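Local coordinates for proteasome assembly chaperone family protein (Pyrococcus furiosus, PDB 3VR0), which probably acts as an archaeal proteasome activator, being a homologue of proteasome assembly chaperones of the PAC2 family, at residues P33-G38 against G124-F129; A230-L235 against I239-L244. All blocks are in the same frame, centred on the assembly; numbering follows the deposited sequence.

Interaction 1 of 2, residues P33-G38 against G124-F129; sequences PIFIEG and GKMLDF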
loop_
_atom_site.group_PDB
_atom_site.type_symbol
_atom_site.label_atom_id
_atom_site.label_comp_id
_atom_site.label_asym_id
_atom_site.label_seq_id
_atom_site.Cartn_x
_atom_site.Cartn_y
_atom_site.Cartn_z
ATOM N N PRO C 33 12.350 -20.669 -27.091
ATOM C CA PRO C 33 11.030 -21.199 -26.828
ATOM C C PRO C 33 9.931 -20.135 -26.896
ATOM O O PRO C 33 10.202 -18.903 -26.921
ATOM C CB PRO C 33 11.163 -21.761 -25.424
ATOM C CG PRO C 33 12.251 -20.917 -24.783
ATOM C CD PRO C 33 13.156 -20.513 -25.858
ATOM N N ILE C 34 8.691 -20.590 -26.977
ATOM C CA ILE C 34 7.577 -19.670 -26.839
ATOM C C ILE C 34 7.210 -19.757 -25.361
ATOM O O ILE C 34 7.156 -20.866 -24.806
ATOM C CB ILE C 34 6.394 -20.024 -27.787
ATOM C CG1 ILE C 34 6.797 -19.776 -29.275
ATOM C CG2 ILE C 34 5.112 -19.209 -27.418
ATOM C CD1 ILE C 34 5.824 -20.365 -30.303
ATOM N N PHE C 35 7.022 -18.589 -24.730
ATOM C CA PHE C 35 6.562 -18.506 -23.344
ATOM C C PHE C 35 5.040 -18.479 -23.260
ATOM O O PHE C 35 4.406 -17.546 -23.712
ATOM C CB PHE C 35 7.173 -17.229 -22.723
ATOM C CG PHE C 35 6.854 -17.005 -21.258
ATOM C CD1 PHE C 35 6.644 -18.056 -20.399
ATOM C CD2 PHE C 35 6.851 -15.689 -20.727
ATOM C CE1 PHE C 35 6.374 -17.842 -19.043
ATOM C CE2 PHE C 35 6.569 -15.476 -19.363
ATOM C CZ PHE C 35 6.334 -16.540 -18.530
ATOM N N ILE C 36 4.444 -19.452 -22.616
ATOM C CA ILE C 36 3.022 -19.504 -22.517
ATOM C C ILE C 36 2.547 -19.282 -21.078
ATOM O O ILE C 36 3.041 -19.955 -20.155
ATOM C CB ILE C 36 2.477 -20.870 -22.975
ATOM C CG1 ILE C 36 2.932 -21.168 -24.409
ATOM C CG2 ILE C 36 0.903 -20.876 -22.969
ATOM C CD1 ILE C 36 2.425 -22.494 -24.890
ATOM N N GLU C 37 1.571 -18.362 -20.900
ATOM C CA GLU C 37 1.091 -17.992 -19.538
ATOM C C GLU C 37 -0.363 -18.382 -19.286
ATOM O O GLU C 37 -1.260 -17.996 -20.043
ATOM C CB GLU C 37 1.296 -16.506 -19.246
ATOM C CG GLU C 37 0.655 -16.046 -17.903
ATOM C CD GLU C 37 -0.803 -15.638 -18.054
ATOM O OE1 GLU C 37 -1.171 -15.218 -19.154
ATOM O OE2 GLU C 37 -1.619 -15.790 -17.115
ATOM N N GLY C 38 -0.571 -19.153 -18.235
ATOM C CA GLY C 38 -1.906 -19.512 -17.759
ATOM C C GLY C 38 -1.975 -19.441 -16.238
ATOM O O GLY C 38 -2.081 -20.453 -15.546
ATOM N N GLY C 124 8.126 -8.716 -14.511
ATOM C CA GLY C 124 9.477 -8.383 -14.880
ATOM C C GLY C 124 10.450 -9.533 -14.543
ATOM O O GLY C 124 11.287 -9.871 -15.394
ATOM N N LYS C 125 10.347 -10.117 -13.335
ATOM C CA LYS C 125 11.207 -11.269 -12.985
ATOM C C LYS C 125 10.923 -12.470 -13.906
ATOM O O LYS C 125 11.855 -13.155 -14.322
ATOM C CB LYS C 125 11.014 -11.734 -11.536
ATOM C CG LYS C 125 11.695 -10.840 -10.498
ATOM C CD LYS C 125 13.244 -11.026 -10.467
ATOM C CE LYS C 125 13.655 -12.476 -10.296
ATOM N NZ LYS C 125 15.145 -12.548 -10.117
ATOM N N MET C 126 9.655 -12.735 -14.187
ATOM C CA MET C 126 9.313 -13.807 -15.166
ATOM C C MET C 126 9.959 -13.544 -16.507
ATOM O O MET C 126 10.478 -14.489 -17.118
ATOM C CB MET C 126 7.830 -13.963 -15.392
ATOM C CG MET C 126 7.100 -14.439 -14.187
ATOM S SD MET C 126 5.350 -14.729 -14.575
ATOM C CE MET C 126 4.929 -15.401 -12.965
ATOM N N LEU C 127 9.901 -12.289 -16.977
ATOM C CA LEU C 127 10.519 -11.992 -18.257
ATOM C C LEU C 127 12.046 -12.129 -18.198
ATOM O O LEU C 127 12.601 -12.598 -19.179
ATOM C CB LEU C 127 10.118 -10.633 -18.865
ATOM C CG LEU C 127 8.603 -10.610 -19.179
ATOM C CD1 LEU C 127 8.110 -9.220 -19.327
ATOM C CD2 LEU C 127 8.202 -11.461 -20.392
ATOM N N ASP C 128 12.707 -11.701 -17.105
ATOM C CA ASP C 128 14.180 -11.800 -17.033
ATOM C C ASP C 128 14.579 -13.282 -17.113
ATOM O O ASP C 128 15.589 -13.635 -17.686
ATOM C CB ASP C 128 14.788 -11.235 -15.720
ATOM C CG ASP C 128 14.571 -9.705 -15.535
ATOM O OD1 ASP C 128 14.301 -8.956 -16.507
ATOM O OD2 ASP C 128 14.668 -9.255 -14.380
ATOM N N PHE C 129 13.812 -14.117 -16.464
ATOM C CA PHE C 129 14.143 -15.515 -16.380
ATOM C C PHE C 129 14.014 -16.200 -17.774
ATOM O O PHE C 129 14.904 -16.887 -18.222
ATOM C CB PHE C 129 13.237 -16.167 -15.346
ATOM C CG PHE C 129 13.432 -17.651 -15.227
ATOM C CD1 PHE C 129 14.711 -18.191 -14.938
ATOM C CD2 PHE C 129 12.370 -18.514 -15.459
ATOM C CE1 PHE C 129 14.891 -19.589 -14.835
ATOM C CE2 PHE C 129 12.540 -19.927 -15.342
ATOM C CZ PHE C 129 13.800 -20.461 -15.045
#
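The CA of F35 lies 9.2 Å from the CA of L127, the nearest backbone approach of strand 34-37 and this part of helix 116-131. The arrangement is the layer packing of an alpha/beta fold: the strand lies in the middle of the nine-strand mixed sheet, bonded through its backbone to strands 102-107 and 137-145, and the helix covers one sheet face. The aromatic ring of F35 carries the contact from the strand side. With CG of F35 anti to its own backbone N (chi1 -177°), the ring is carried out from the strand toward the helix, where M126 and L127 receive it. No hydrogen bond links the two segments; the three touching residues meet through apolar side chains and are all buried. F35 also touches V105, T135 and L196, the last from helix 192-202, which packs beside L127 through I199. D128 of the same helix forms a salt bridge with R203. The two helix residues reach the ring differently. M126 approaches obliquely with the start of its side chain, its CB lying 4.3 Å from CZ of F35. L127 instead brings a branch end to the ring edge, near the ring plane: its CD2 is 4.5 Å from CD2 of F35.

Interaction 2 of 2, residues A230-L235 against I239-L244; sequences AVTKIL and IDMTAL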
loop_
_atom_site.group_PDB
_atom_site.type_symbol
_atom_site.label_atom_id
_atom_site.label_comp_id
_atom_site.label_asym_id
_atom_site.label_seq_id
_atom_site.Cartn_x
_atom_site.Cartn_y
_atom_site.Cartn_z
ATOM N N ALA C 230 -7.145 -22.724 -29.843
ATOM C CA ALA C 230 -6.535 -21.671 -30.642
ATOM C C ALA C 230 -5.018 -21.700 -30.476
ATOM O O ALA C 230 -4.292 -21.609 -31.459
ATOM C CB ALA C 230 -7.104 -20.300 -30.299
ATOM N N VAL C 231 -4.543 -21.813 -29.231
ATOM C CA VAL C 231 -3.103 -21.831 -28.956
ATOM C C VAL C 231 -2.417 -23.084 -29.588
ATOM O O VAL C 231 -1.490 -22.927 -30.344
ATOM C CB VAL C 231 -2.831 -21.826 -27.454
ATOM C CG1 VAL C 231 -1.309 -22.096 -27.184
ATOM C CG2 VAL C 231 -3.340 -20.544 -26.810
ATOM N N THR C 232 -2.884 -24.296 -29.288
ATOM C CA THR C 232 -2.307 -25.492 -29.933
ATOM C C THR C 232 -2.353 -25.398 -31.460
ATOM O O THR C 232 -1.382 -25.713 -32.166
ATOM C CB THR C 232 -2.926 -26.783 -29.466
ATOM O OG1 THR C 232 -4.346 -26.747 -29.679
ATOM C CG2 THR C 232 -2.588 -27.042 -27.983
ATOM N N LYS C 233 -3.427 -24.827 -31.986
ATOM C CA LYS C 233 -3.456 -24.588 -33.429
ATOM C C LYS C 233 -2.324 -23.675 -33.911
ATOM O O LYS C 233 -1.667 -23.972 -34.920
ATOM C CB LYS C 233 -4.850 -24.098 -33.859
ATOM C CG LYS C 233 -4.920 -23.195 -35.069
ATOM C CD LYS C 233 -4.384 -23.841 -36.344
ATOM C CE LYS C 233 -5.289 -24.892 -36.905
ATOM N NZ LYS C 233 -5.290 -24.695 -38.403
ATOM N N ILE C 234 -2.064 -22.568 -33.215
ATOM C CA ILE C 234 -0.896 -21.744 -33.580
ATOM C C ILE C 234 0.451 -22.506 -33.469
ATOM O O ILE C 234 1.398 -22.209 -34.192
ATOM C CB ILE C 234 -0.854 -20.435 -32.728
ATOM C CG1 ILE C 234 -1.903 -19.448 -33.223
ATOM C CG2 ILE C 234 0.474 -19.774 -32.781
ATOM C CD1 ILE C 234 -2.246 -18.348 -32.247
ATOM N N LEU C 235 0.533 -23.426 -32.510
ATOM C CA LEU C 235 1.765 -24.141 -32.230
ATOM C C LEU C 235 2.017 -25.317 -33.195
ATOM O O LEU C 235 3.158 -25.785 -33.313
ATOM C CB LEU C 235 1.765 -24.628 -30.776
ATOM C CG LEU C 235 1.765 -23.569 -29.656
ATOM C CD1 LEU C 235 1.761 -24.293 -28.340
ATOM C CD2 LEU C 235 2.964 -22.632 -29.766
ATOM N N ILE C 239 -3.773 -31.946 -29.475
ATOM C CA ILE C 239 -3.774 -32.352 -28.096
ATOM C C ILE C 239 -5.161 -32.882 -27.867
ATOM O O ILE C 239 -6.118 -32.324 -28.382
ATOM C CB ILE C 239 -3.359 -31.145 -27.187
ATOM C CG1 ILE C 239 -1.870 -31.251 -26.877
ATOM C CG2 ILE C 239 -4.067 -31.108 -25.886
ATOM C CD1 ILE C 239 -1.009 -30.524 -27.842
ATOM N N ASP C 240 -5.255 -33.977 -27.138
ATOM C CA ASP C 240 -6.535 -34.547 -26.814
ATOM C C ASP C 240 -7.251 -33.658 -25.769
ATOM O O ASP C 240 -6.767 -33.502 -24.652
ATOM C CB ASP C 240 -6.367 -35.997 -26.300
ATOM C CG ASP C 240 -7.697 -36.709 -26.115
ATOM O OD1 ASP C 240 -8.721 -36.174 -26.609
ATOM O OD2 ASP C 240 -7.736 -37.786 -25.473
ATOM N N MET C 241 -8.410 -33.113 -26.141
ATOM C CA MET C 241 -9.234 -32.239 -25.267
ATOM C C MET C 241 -10.280 -32.946 -24.377
ATOM O O MET C 241 -11.064 -32.284 -23.682
ATOM C CB MET C 241 -9.923 -31.157 -26.112
ATOM C CG MET C 241 -8.955 -30.312 -26.933
ATOM S SD MET C 241 -7.860 -29.306 -25.851
ATOM C CE MET C 241 -7.032 -28.387 -27.121
ATOM N N THR C 242 -10.261 -34.277 -24.374
ATOM C CA THR C 242 -11.263 -35.084 -23.663
ATOM C C THR C 242 -11.493 -34.635 -22.231
ATOM O O THR C 242 -12.631 -34.345 -21.847
ATOM C CB THR C 242 -10.902 -36.600 -23.663
ATOM O OG1 THR C 242 -10.899 -37.096 -25.009
ATOM C CG2 THR C 242 -11.903 -37.404 -22.826
ATOM N N ALA C 243 -10.428 -34.574 -21.440
ATOM C CA ALA C 243 -10.578 -34.317 -20.015
ATOM C C ALA C 243 -11.254 -32.961 -19.744
ATOM O O ALA C 243 -11.927 -32.795 -18.719
ATOM C CB ALA C 243 -9.254 -34.426 -19.310
ATOM N N LEU C 244 -11.101 -32.013 -20.669
ATOM C CA LEU C 244 -11.720 -30.702 -20.517
ATOM C C LEU C 244 -13.216 -30.795 -20.821
ATOM O O LEU C 244 -14.025 -30.367 -19.997
ATOM C CB LEU C 244 -11.020 -29.623 -21.368
ATOM C CG LEU C 244 -9.647 -29.045 -20.934
ATOM C CD1 LEU C 244 -9.068 -28.122 -21.988
ATOM C CD2 LEU C 244 -9.692 -28.343 -19.589
HETATM O O HOH W 1 -5.170 -29.703 -30.103
#
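Within segment 230-235, T232 makes the contacts to I239 and M241, in a short helix-loop-helix connection where the chain doubles back to enter helix 242-256. Along the first segment, A230 contributes its carbonyl to a backbone bond from the N of I234, and V231 turns to the sheet, resting on I139 and M141. T232 comes next, on the flank facing the loop, and divides its two branches between the partners. Its CG2, beside the backbone N, meets CD1 of I239 at 3.8 Å, while OG1 lies 4.1 Å from CE of M241. The chi1 of 56° sets OG1 between the backbone N and the carbonyl carbon, and the hydroxyl is bonded to the carbonyl O of L228 one turn back. That same OG1 accepts a bond from water 1 at 3.1 Å, and the water takes the N-H of I239, with its oxygen 2.7 Å from that N. K233 faces another way, its NZ held by the carbonyl of E173, and I234 packs on helix 164-172 before L235 closes the helix against I139. Across the loop, M241, bent at chi2, turns its side chain back along helix 221-235, where it also touches K225, L228 and S229. It also occupies the N-cap position of helix 242-256, just after D240, whose OD1 accepts a hydrogen bond from OG1 of T242 at 2.9 Å on the syn side of the carboxylate. A weak bond from the N of T242 to the same OD1 forms an Asx turn. The chemistry implies a partly buried joint in which one methyl-methyl contact and a methyl beside a hydroxyl supply the packing and one water satisfies the I239 N-H, coupling loop to helix without any direct hydrogen bond between the segments.

In the fold
Strand 34-37 connects the two sites indirectly: one face of it carries interaction 1, and the other packs on helix 221-235, which contributes to interaction 2. In interaction 1 F35 points to helix 116-131; on the other face I34 and I36 meet L235, with CD1 of I34 3.7 Å from CD2 of L235 and CD1 of I36 3.9 Å from CD1 of L235. The sheet is thus layered between helices. Interaction 1 is core and wholly apolar, with all its touching residues buried. Interaction 2, its centre about 20 Å from that of interaction 1, joins two consecutive helices nearer the surface, where a water and polar groups at the helix start accompany the methyl contacts.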